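PDB 3LLK: sulfhydryl oxidase 1 from Homo sapiens, which probably catalyses the FAD-dependent oxidation of thiols to disulfides, passing the electrons on to molecular oxygen. Local coordinates for residues V216-H228 / W237-F250. Numbering follows the deposited sequence.
With FAD (flavin-adenine dinucleotide), chain D.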
ATOM      1  N   VAL A 216       8.201  -1.838  15.903  1.00 34.58           N
ATOM      2  CA  VAL A 216       9.642  -2.069  15.953  1.00 32.99           C
ATOM      3  C   VAL A 216      10.251  -1.574  14.647  1.00 31.46           C
ATOM      4  O   VAL A 216       9.532  -1.305  13.681  1.00 28.75           O
ATOM      5  CB  VAL A 216       9.995  -3.565  16.093  1.00 33.45           C
ATOM      6  CG1 VAL A 216       9.213  -4.187  17.240  1.00 34.26           C
ATOM      7  CG2 VAL A 216       9.721  -4.288  14.784  1.00 32.68           C
ATOM      8  N   GLN A 217      11.572  -1.437  14.628  1.00 30.21           N
ATOM      9  CA  GLN A 217      12.272  -1.029  13.421  1.00 29.04           C
ATOM     10  C   GLN A 217      12.315  -2.318  12.609  1.00 28.82           C
ATOM     11  O   GLN A 217      13.037  -3.268  12.938  1.00 28.23           O
ATOM     12  CB  GLN A 217      13.663  -0.510  13.775  1.00 30.62           C
ATOM     13  CG  GLN A 217      13.586   0.830  14.504  1.00 32.03           C
ATOM     14  CD  GLN A 217      12.901   1.904  13.667  1.00 31.78           C
ATOM     15  OE1 GLN A 217      13.515   2.509  12.785  1.00 32.02           O
ATOM     16  NE2 GLN A 217      11.615   2.132  13.928  1.00 30.74           N
ATOM     17  N   TRP A 218      11.506  -2.331  11.556  1.00 27.18           N
ATOM     18  CA  TRP A 218      11.305  -3.481  10.683  1.00 25.54           C
ATOM     19  C   TRP A 218      12.263  -3.560   9.487  1.00 24.63           C
ATOM     20  O   TRP A 218      12.573  -2.553   8.864  1.00 25.95           O
ATOM     21  CB  TRP A 218       9.855  -3.425  10.196  1.00 26.59           C
ATOM     22  CG  TRP A 218       9.299  -4.682   9.646  1.00 23.67           C
ATOM     23  CD1 TRP A 218       8.558  -5.608  10.316  1.00 24.00           C
ATOM     24  CD2 TRP A 218       9.379  -5.128   8.292  1.00 24.68           C
ATOM     25  NE1 TRP A 218       8.158  -6.603   9.458  1.00 23.71           N
ATOM     26  CE2 TRP A 218       8.650  -6.334   8.208  1.00 25.41           C
ATOM     27  CE3 TRP A 218       9.994  -4.624   7.137  1.00 23.11           C
ATOM     28  CZ2 TRP A 218       8.515  -7.049   7.008  1.00 24.94           C
ATOM     29  CZ3 TRP A 218       9.859  -5.336   5.941  1.00 24.48           C
ATOM     30  CH2 TRP A 218       9.125  -6.534   5.890  1.00 23.00           C
ATOM     31  N   PRO A 219      12.688  -4.778   9.112  1.00 24.29           N
ATOM     32  CA  PRO A 219      12.341  -6.072   9.709  1.00 24.50           C
ATOM     33  C   PRO A 219      13.136  -6.390  10.977  1.00 26.31           C
ATOM     34  O   PRO A 219      14.330  -6.071  11.072  1.00 26.36           O
ATOM     35  CB  PRO A 219      12.639  -7.046   8.581  1.00 26.39           C
ATOM     36  CG  PRO A 219      13.913  -6.443   7.988  1.00 27.01           C
ATOM     37  CD  PRO A 219      13.608  -4.950   7.966  1.00 25.19           C
ATOM     38  N   PRO A 220      12.485  -7.014  11.976  1.00 25.56           N
ATOM     39  CA  PRO A 220      13.210  -7.339  13.210  1.00 25.30           C
ATOM     40  C   PRO A 220      14.246  -8.432  12.936  1.00 25.34           C
ATOM     41  O   PRO A 220      14.183  -9.104  11.905  1.00 24.63           O
ATOM     42  CB  PRO A 220      12.096  -7.789  14.155  1.00 24.45           C
ATOM     43  CG  PRO A 220      11.128  -8.456  13.221  1.00 27.57           C
ATOM     44  CD  PRO A 220      11.091  -7.493  12.037  1.00 25.59           C
ATOM     45  N   ARG A 221      15.191  -8.610  13.850  1.00 25.75           N
ATOM     46  CA  ARG A 221      16.242  -9.615  13.670  1.00 29.15           C
ATOM     47  C   ARG A 221      15.771 -11.049  13.438  1.00 30.03           C
ATOM     48  O   ARG A 221      16.387 -11.788  12.673  1.00 28.47           O
ATOM     49  CB  ARG A 221      17.212  -9.575  14.853  1.00 29.00           C
ATOM     50  CG  ARG A 221      18.163  -8.402  14.779  1.00 28.92           C
ATOM     51  CD  ARG A 221      18.918  -8.165  16.076  1.00 29.29           C
ATOM     52  NE  ARG A 221      20.005  -7.213  15.859  1.00 33.52           N
ATOM     53  CZ  ARG A 221      21.133  -7.510  15.218  1.00 34.89           C
ATOM     54  NH1 ARG A 221      21.329  -8.735  14.734  1.00 37.85           N
ATOM     55  NH2 ARG A 221      22.066  -6.585  15.054  1.00 31.41           N
ATOM     56  N   GLU A 222      14.672 -11.443  14.069  1.00 29.57           N
ATOM     57  CA  GLU A 222      14.187 -12.804  13.894  1.00 32.89           C
ATOM     58  C   GLU A 222      13.639 -13.015  12.481  1.00 31.97           C
ATOM     59  O   GLU A 222      13.538 -14.144  12.009  1.00 31.46           O
ATOM     60  CB  GLU A 222      13.103 -13.124  14.933  1.00 34.08           C
ATOM     61  CG  GLU A 222      11.730 -12.572  14.597  1.00 39.62           C
ATOM     62  CD  GLU A 222      10.718 -12.832  15.693  1.00 42.87           C
ATOM     63  OE1 GLU A 222      10.840 -13.873  16.374  1.00 45.38           O
ATOM     64  OE2 GLU A 222       9.797 -12.003  15.868  1.00 45.82           O
ATOM     65  N   LEU A 223      13.292 -11.926  11.809  1.00 32.29           N
ATOM     66  CA  LEU A 223      12.756 -12.016  10.459  1.00 33.96           C
ATOM     67  C   LEU A 223      13.904 -11.964   9.443  1.00 34.98           C
ATOM     68  O   LEU A 223      13.959 -12.769   8.515  1.00 34.60           O
ATOM     69  CB  LEU A 223      11.776 -10.868  10.209  1.00 35.99           C
ATOM     70  CG  LEU A 223      10.482 -11.208   9.465  1.00 39.17           C
ATOM     71  CD1 LEU A 223       9.718  -9.924   9.160  1.00 39.45           C
ATOM     72  CD2 LEU A 223      10.802 -11.946   8.184  1.00 39.94           C
ATOM     73  N   CYS A 224      14.815 -11.012   9.624  1.00 33.42           N
ATOM     74  CA  CYS A 224      15.972 -10.871   8.739  1.00 33.03           C
ATOM     75  C   CYS A 224      17.192 -10.496   9.562  1.00 31.81           C
ATOM     76  O   CYS A 224      17.375  -9.339   9.912  1.00 33.20           O
ATOM     77  CB  CYS A 224      15.725  -9.797   7.667  1.00 31.66           C
ATOM     78  SG  CYS A 224      17.160  -9.534   6.569  1.00 32.31           S
ATOM     79  N   SER A 225      18.035 -11.474   9.874  1.00 32.08           N
ATOM     80  CA  SER A 225      19.212 -11.192  10.683  1.00 31.08           C
ATOM     81  C   SER A 225      20.325 -10.501   9.914  1.00 30.03           C
ATOM     82  O   SER A 225      21.045  -9.695  10.482  1.00 29.12           O
ATOM     83  CB  SER A 225      19.751 -12.474  11.338  1.00 31.08           C
ATOM     84  OG  SER A 225      20.010 -13.486  10.383  1.00 31.41           O
ATOM     85  N   ALA A 226      20.463 -10.811   8.629  1.00 33.24           N
ATOM     86  CA  ALA A 226      21.516 -10.198   7.816  1.00 34.83           C
ATOM     87  C   ALA A 226      21.258  -8.719   7.538  1.00 34.88           C
ATOM     88  O   ALA A 226      22.178  -7.972   7.224  1.00 37.42           O
ATOM     89  CB  ALA A 226      21.668 -10.955   6.496  1.00 34.51           C
ATOM     90  N   CYS A 227      20.005  -8.299   7.658  1.00 33.78           N
ATOM     91  CA  CYS A 227      19.633  -6.908   7.409  1.00 32.02           C
ATOM     92  C   CYS A 227      20.248  -5.983   8.445  1.00 33.29           C
ATOM     93  O   CYS A 227      20.359  -4.775   8.229  1.00 28.59           O
ATOM     94  CB  CYS A 227      18.108  -6.758   7.469  1.00 32.52           C
ATOM     95  SG  CYS A 227      17.149  -7.550   6.140  1.00 31.03           S
ATOM     96  N   HIS A 228      20.648  -6.574   9.568  1.00 34.26           N
ATOM     97  CA  HIS A 228      21.211  -5.848  10.702  1.00 38.10           C
ATOM     98  C   HIS A 228      22.733  -5.881  10.843  1.00 38.57           C
ATOM     99  O   HIS A 228      23.338  -6.957  10.840  1.00 39.52           O
ATOM    100  CB  HIS A 228      20.604  -6.401  11.995  1.00 37.57           C
ATOM    101  CG  HIS A 228      19.116  -6.266  12.070  1.00 37.87           C
ATOM    102  ND1 HIS A 228      18.496  -5.212  12.706  1.00 36.49           N
ATOM    103  CD2 HIS A 228      18.125  -7.043  11.573  1.00 39.36           C
ATOM    104  CE1 HIS A 228      17.185  -5.348  12.600  1.00 37.54           C
ATOM    105  NE2 HIS A 228      16.935  -6.451  11.917  1.00 36.70           N
ATOM    106  N   TRP A 237      21.349  -0.438   9.555  1.00 37.98           N
ATOM    107  CA  TRP A 237      20.915  -1.370   8.530  1.00 35.87           C
ATOM    108  C   TRP A 237      21.896  -1.642   7.395  1.00 35.75           C
ATOM    109  O   TRP A 237      22.587  -0.741   6.917  1.00 35.74           O
ATOM    110  CB  TRP A 237      19.612  -0.877   7.892  1.00 34.55           C
ATOM    111  CG  TRP A 237      18.473  -0.702   8.837  1.00 31.39           C
ATOM    112  CD1 TRP A 237      18.075   0.455   9.439  1.00 31.15           C
ATOM    113  CD2 TRP A 237      17.579  -1.722   9.287  1.00 30.22           C
ATOM    114  NE1 TRP A 237      16.981   0.219  10.236  1.00 30.64           N
ATOM    115  CE2 TRP A 237      16.657  -1.110  10.163  1.00 30.62           C
ATOM    116  CE3 TRP A 237      17.468  -3.096   9.034  1.00 28.18           C
ATOM    117  CZ2 TRP A 237      15.632  -1.827  10.792  1.00 29.53           C
ATOM    118  CZ3 TRP A 237      16.448  -3.810   9.659  1.00 28.31           C
ATOM    119  CH2 TRP A 237      15.544  -3.171  10.528  1.00 28.67           C
ATOM    120  N   ASP A 238      21.938  -2.897   6.965  1.00 33.67           N
ATOM    121  CA  ASP A 238      22.750  -3.275   5.821  1.00 33.62           C
ATOM    122  C   ASP A 238      21.772  -3.004   4.678  1.00 31.45           C
ATOM    123  O   ASP A 238      20.867  -3.794   4.431  1.00 31.36           O
ATOM    124  CB  ASP A 238      23.091  -4.765   5.851  1.00 35.14           C
ATOM    125  CG  ASP A 238      23.928  -5.197   4.652  1.00 37.44           C
ATOM    126  OD1 ASP A 238      23.678  -4.688   3.537  1.00 36.58           O
ATOM    127  OD2 ASP A 238      24.822  -6.054   4.819  1.00 38.27           O
ATOM    128  N   VAL A 239      21.934  -1.869   4.013  1.00 32.16           N
ATOM    129  CA  VAL A 239      21.058  -1.480   2.918  1.00 32.59           C
ATOM    130  C   VAL A 239      20.937  -2.501   1.786  1.00 33.22           C
ATOM    131  O   VAL A 239      19.852  -2.696   1.231  1.00 30.55           O
ATOM    132  CB  VAL A 239      21.507  -0.130   2.339  1.00 34.94           C
ATOM    133  CG1 VAL A 239      20.795   0.144   1.033  1.00 38.19           C
ATOM    134  CG2 VAL A 239      21.208   0.973   3.344  1.00 37.12           C
ATOM    135  N   GLU A 240      22.040  -3.156   1.435  1.00 31.53           N
ATOM    136  CA  GLU A 240      21.996  -4.143   0.364  1.00 31.23           C
ATOM    137  C   GLU A 240      21.219  -5.373   0.803  1.00 29.94           C
ATOM    138  O   GLU A 240      20.362  -5.874   0.076  1.00 29.41           O
ATOM    139  CB  GLU A 240      23.410  -4.561  -0.051  1.00 34.50           C
ATOM    140  CG  GLU A 240      24.238  -3.450  -0.647  1.00 40.16           C
ATOM    141  CD  GLU A 240      25.513  -3.972  -1.285  1.00 44.98           C
ATOM    142  OE1 GLU A 240      26.346  -3.142  -1.718  1.00 46.02           O
ATOM    143  OE2 GLU A 240      25.673  -5.216  -1.354  1.00 45.31           O
ATOM    144  N   ALA A 241      21.526  -5.870   1.995  1.00 24.48           N
ATOM    145  CA  ALA A 241      20.831  -7.046   2.504  1.00 26.66           C
ATOM    146  C   ALA A 241      19.339  -6.731   2.665  1.00 23.56           C
ATOM    147  O   ALA A 241      18.485  -7.542   2.316  1.00 26.05           O
ATOM    148  CB  ALA A 241      21.435  -7.476   3.854  1.00 22.44           C
ATOM    149  N   THR A 242      19.049  -5.549   3.200  1.00 25.58           N
ATOM    150  CA  THR A 242      17.676  -5.096   3.424  1.00 25.03           C
ATOM    151  C   THR A 242      16.909  -5.039   2.096  1.00 25.48           C
ATOM    152  O   THR A 242      15.770  -5.497   2.005  1.00 24.09           O
ATOM    153  CB  THR A 242      17.675  -3.706   4.111  1.00 26.10           C
ATOM    154  OG1 THR A 242      18.308  -3.817   5.395  1.00 26.90           O
ATOM    155  CG2 THR A 242      16.239  -3.175   4.303  1.00 25.50           C
ATOM    156  N   LEU A 243      17.538  -4.494   1.059  1.00 27.24           N
ATOM    157  CA  LEU A 243      16.884  -4.416  -0.248  1.00 28.21           C
ATOM    158  C   LEU A 243      16.504  -5.814  -0.739  1.00 29.03           C
ATOM    159  O   LEU A 243      15.392  -6.028  -1.222  1.00 30.29           O
ATOM    160  CB  LEU A 243      17.800  -3.733  -1.278  1.00 29.50           C
ATOM    161  CG  LEU A 243      17.216  -3.589  -2.692  1.00 29.00           C
ATOM    162  CD1 LEU A 243      15.932  -2.739  -2.640  1.00 27.87           C
ATOM    163  CD2 LEU A 243      18.257  -2.954  -3.614  1.00 29.62           C
ATOM    164  N   ASN A 244      17.427  -6.765  -0.607  1.00 30.68           N
ATOM    165  CA  ASN A 244      17.171  -8.133  -1.035  1.00 28.85           C
ATOM    166  C   ASN A 244      16.047  -8.746  -0.214  1.00 28.87           C
ATOM    167  O   ASN A 244      15.162  -9.405  -0.755  1.00 26.40           O
ATOM    168  CB  ASN A 244      18.429  -8.995  -0.895  1.00 35.54           C
ATOM    169  CG  ASN A 244      19.507  -8.625  -1.898  1.00 40.73           C
ATOM    170  OD1 ASN A 244      19.238  -8.477  -3.090  1.00 43.88           O
ATOM    171  ND2 ASN A 244      20.738  -8.480  -1.419  1.00 44.96           N
ATOM    172  N   PHE A 245      16.072  -8.539   1.099  1.00 26.73           N
ATOM    173  CA  PHE A 245      15.008  -9.098   1.918  1.00 26.77           C
ATOM    174  C   PHE A 245      13.671  -8.518   1.462  1.00 24.68           C
ATOM    175  O   PHE A 245      12.688  -9.240   1.324  1.00 25.72           O
ATOM    176  CB  PHE A 245      15.209  -8.779   3.404  1.00 26.76           C
ATOM    177  CG  PHE A 245      14.008  -9.107   4.252  1.00 27.48           C
ATOM    178  CD1 PHE A 245      13.723 -10.423   4.604  1.00 28.08           C
ATOM    179  CD2 PHE A 245      13.125  -8.101   4.644  1.00 28.08           C
ATOM    180  CE1 PHE A 245      12.572 -10.737   5.335  1.00 28.50           C
ATOM    181  CE2 PHE A 245      11.980  -8.400   5.369  1.00 29.46           C
ATOM    182  CZ  PHE A 245      11.699  -9.726   5.717  1.00 29.01           C
ATOM    183  N   LEU A 246      13.637  -7.214   1.219  1.00 23.65           N
ATOM    184  CA  LEU A 246      12.391  -6.578   0.786  1.00 23.00           C
ATOM    185  C   LEU A 246      11.875  -7.210  -0.518  1.00 23.77           C
ATOM    186  O   LEU A 246      10.690  -7.536  -0.642  1.00 22.60           O
ATOM    187  CB  LEU A 246      12.606  -5.066   0.629  1.00 18.47           C
ATOM    188  CG  LEU A 246      12.854  -4.279   1.927  1.00 20.11           C
ATOM    189  CD1 LEU A 246      13.375  -2.900   1.592  1.00 19.02           C
ATOM    190  CD2 LEU A 246      11.563  -4.167   2.747  1.00 21.02           C
ATOM    191  N   LYS A 247      12.770  -7.408  -1.481  1.00 26.02           N
ATOM    192  CA  LYS A 247      12.385  -8.007  -2.758  1.00 25.52           C
ATOM    193  C   LYS A 247      11.867  -9.431  -2.569  1.00 27.32           C
ATOM    194  O   LYS A 247      10.974  -9.877  -3.289  1.00 26.83           O
ATOM    195  CB  LYS A 247      13.566  -7.992  -3.728  1.00 27.15           C
ATOM    196  CG  LYS A 247      13.921  -6.598  -4.253  1.00 29.49           C
ATOM    197  CD  LYS A 247      15.187  -6.637  -5.120  1.00 31.14           C
ATOM    198  CE  LYS A 247      15.597  -5.262  -5.632  1.00 29.94           C
ATOM    199  NZ  LYS A 247      14.887  -4.892  -6.886  1.00 31.85           N
ATOM    200  N   ALA A 248      12.417 -10.138  -1.587  1.00 27.73           N
ATOM    201  CA  ALA A 248      11.987 -11.500  -1.294  1.00 26.96           C
ATOM    202  C   ALA A 248      10.664 -11.509  -0.530  1.00 27.43           C
ATOM    203  O   ALA A 248       9.771 -12.301  -0.825  1.00 30.41           O
ATOM    204  CB  ALA A 248      13.058 -12.222  -0.471  1.00 26.59           C
ATOM    205  N   HIS A 249      10.545 -10.624   0.457  1.00 27.51           N
ATOM    206  CA  HIS A 249       9.346 -10.556   1.288  1.00 25.43           C
ATOM    207  C   HIS A 249       8.095 -10.127   0.518  1.00 25.40           C
ATOM    208  O   HIS A 249       7.047 -10.785   0.581  1.00 24.99           O
ATOM    209  CB  HIS A 249       9.590  -9.605   2.464  1.00 23.81           C
ATOM    210  CG  HIS A 249       8.456  -9.553   3.435  1.00 24.54           C
ATOM    211  ND1 HIS A 249       8.296 -10.478   4.445  1.00 26.27           N
ATOM    212  CD2 HIS A 249       7.393  -8.717   3.521  1.00 24.53           C
ATOM    213  CE1 HIS A 249       7.186 -10.214   5.109  1.00 24.89           C
ATOM    214  NE2 HIS A 249       6.618  -9.151   4.569  1.00 21.62           N
ATOM    215  N   PHE A 250       8.199  -9.023  -0.208  1.00 23.55           N
ATOM    216  CA  PHE A 250       7.067  -8.531  -0.987  1.00 25.03           C
ATOM    217  C   PHE A 250       7.090  -9.081  -2.412  1.00 26.33           C
ATOM    218  O   PHE A 250       7.188  -8.324  -3.378  1.00 26.55           O
ATOM    219  CB  PHE A 250       7.086  -6.999  -1.013  1.00 25.28           C
ATOM    220  CG  PHE A 250       6.914  -6.374   0.343  1.00 23.30           C
ATOM    221  CD1 PHE A 250       5.680  -6.407   0.987  1.00 23.87           C
ATOM    222  CD2 PHE A 250       7.979  -5.745   0.973  1.00 23.42           C
ATOM    223  CE1 PHE A 250       5.507  -5.815   2.243  1.00 21.91           C
ATOM    224  CE2 PHE A 250       7.819  -5.147   2.231  1.00 25.34           C
ATOM    225  CZ  PHE A 250       6.573  -5.186   2.865  1.00 23.02           C
TER
HETATM  226  PA  FAD D 550       1.762  -1.328  10.056  1.00 31.41           P
HETATM  227  O1A FAD D 550       0.433  -1.025   9.455  1.00 29.19           O
HETATM  228  O2A FAD D 550       2.737  -0.274  10.446  1.00 31.66           O
HETATM  229  O5B FAD D 550       2.547  -2.353   9.166  1.00 31.46           O
HETATM  230  C5B FAD D 550       1.965  -3.264   8.231  1.00 27.32           C
HETATM  231  C4B FAD D 550       2.941  -4.412   8.257  1.00 27.49           C
HETATM  232  O4B FAD D 550       3.929  -4.087   7.242  1.00 24.24           O
HETATM  233  C3B FAD D 550       3.595  -5.085   9.483  1.00 26.44           C
HETATM  234  O3B FAD D 550       2.787  -6.028  10.186  1.00 29.86           O
HETATM  235  C2B FAD D 550       4.828  -5.578   8.873  1.00 27.18           C
HETATM  236  O2B FAD D 550       4.752  -6.853   8.313  1.00 30.86           O
HETATM  237  C1B FAD D 550       5.171  -4.587   7.749  1.00 25.77           C
HETATM  238  N9A FAD D 550       6.051  -3.493   8.014  1.00 23.45           N
HETATM  239  C8A FAD D 550       6.364  -2.770   9.196  1.00 22.50           C
HETATM  240  N7A FAD D 550       7.254  -1.841   9.081  1.00 22.75           N
HETATM  241  C5A FAD D 550       7.592  -1.932   7.737  1.00 23.05           C
HETATM  242  C6A FAD D 550       8.551  -1.210   7.001  1.00 23.17           C
HETATM  243  N6A FAD D 550       9.348  -0.279   7.541  1.00 22.28           N
HETATM  244  N1A FAD D 550       8.742  -1.486   5.660  1.00 25.55           N
HETATM  245  C2A FAD D 550       8.088  -2.488   5.009  1.00 26.47           C
HETATM  246  N3A FAD D 550       7.133  -3.214   5.736  1.00 24.86           N
HETATM  247  C4A FAD D 550       6.925  -2.885   7.112  1.00 23.28           C
HETATM  248  N1  FAD D 550      -1.162   6.260  12.445  1.00 70.69           N
HETATM  249  C2  FAD D 550      -1.113   7.161  13.488  1.00 71.00           C
HETATM  250  O2  FAD D 550      -1.661   6.817  14.548  1.00 71.23           O
HETATM  251  N3  FAD D 550      -0.410   8.303  13.126  1.00 70.53           N
HETATM  252  C4  FAD D 550       0.206   8.601  11.885  1.00 70.71           C
HETATM  253  O4  FAD D 550       0.776   9.729  11.708  1.00 70.86           O
HETATM  254  C4X FAD D 550       0.097   7.634  10.907  1.00 70.51           C
HETATM  255  N5  FAD D 550       0.592   7.879   9.585  1.00 69.87           N
HETATM  256  C5X FAD D 550       0.416   6.985   8.496  1.00 70.31           C
HETATM  257  C6  FAD D 550       0.846   7.394   7.219  1.00 70.47           C
HETATM  258  C7  FAD D 550       0.689   6.482   6.137  1.00 70.48           C
HETATM  259  C7M FAD D 550       1.177   6.996   4.782  1.00 71.00           C
HETATM  260  C8  FAD D 550       0.115   5.190   6.331  1.00 69.25           C
HETATM  261  C8M FAD D 550      -0.104   4.075   5.328  1.00 68.96           C
HETATM  262  C9  FAD D 550      -0.332   4.835   7.603  1.00 69.41           C
HETATM  263  C9A FAD D 550      -0.264   5.689   8.736  1.00 69.59           C
HETATM  264  N10 FAD D 550      -0.648   5.526  10.163  1.00 68.94           N
HETATM  265  C10 FAD D 550      -0.607   6.424  11.197  1.00 69.87           C
HETATM  266  C1' FAD D 550      -1.019   4.200  10.544  1.00 66.52           C
HETATM  267  C2' FAD D 550       0.047   3.268  11.034  1.00 64.01           C
HETATM  268  O2' FAD D 550       1.273   3.456  10.284  1.00 60.22           O
HETATM  269  C3' FAD D 550      -0.247   1.799  11.045  1.00 62.75           C
HETATM  270  O3' FAD D 550      -0.661   1.377   9.752  1.00 59.98           O
HETATM  271  C4' FAD D 550      -1.160   1.211  12.108  1.00 61.99           C
HETATM  272  O4' FAD D 550      -0.894   1.814  13.409  1.00 63.31           O
HETATM  273  C5' FAD D 550      -1.247  -0.250  12.216  1.00 58.69           C
HETATM  274  O5' FAD D 550       0.040  -0.711  12.635  1.00 53.40           O
HETATM  275  P   FAD D 550       0.535  -2.179  12.539  1.00 51.79           P
HETATM  276  O1P FAD D 550       1.286  -2.355  13.783  1.00 54.35           O
HETATM  277  O2P FAD D 550      -0.565  -3.154  12.318  1.00 51.54           O
HETATM  278  O3P FAD D 550       1.543  -2.314  11.291  1.00 41.96           O
HETATM  279  O   HOH W   1      15.884   1.929  12.292  1.00 28.59           O
HETATM  280  O   HOH W   2      24.877  -7.793   6.721  1.00 36.12           O
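W218 and F245 meet with CG of each set anti to its own backbone N (chi1 -162° and 169°), which brings the far end of the W218 indole to the F245 ring. CH2 of W218 lies 3.5 Å from CE2 of F245. The same end of the indole points its edge at the face of H249. One indole face lies against the FAD adenine, with CE3 of W218 3.5 Å from N3A; P219 CB covers the other. With an alanine for W218, the adenine is likely to lose its flat partner and the H249 ring to turn more freely.

The C224-C227 disulfide packs on F245. C224 CB sits over the ring face, 4.0 Å from the F245 centroid, and both sulfurs approach obliquely. L223 CD2 reaches the ring edge. D238, the helix N-cap, gives C227 O a nearly straight 2.8 Å bond from its N. CZ3 of W237 comes over one face of the H228 ring, 3.4 Å from its CE1, with the planes at 42°; H228 NE2 donates to P219 O. The chemistry is mainly aromatic and sulfur packing, fastened by one direct backbone bond, and joins the CxxC disulfide turn to the adenine end of the FAD pocket.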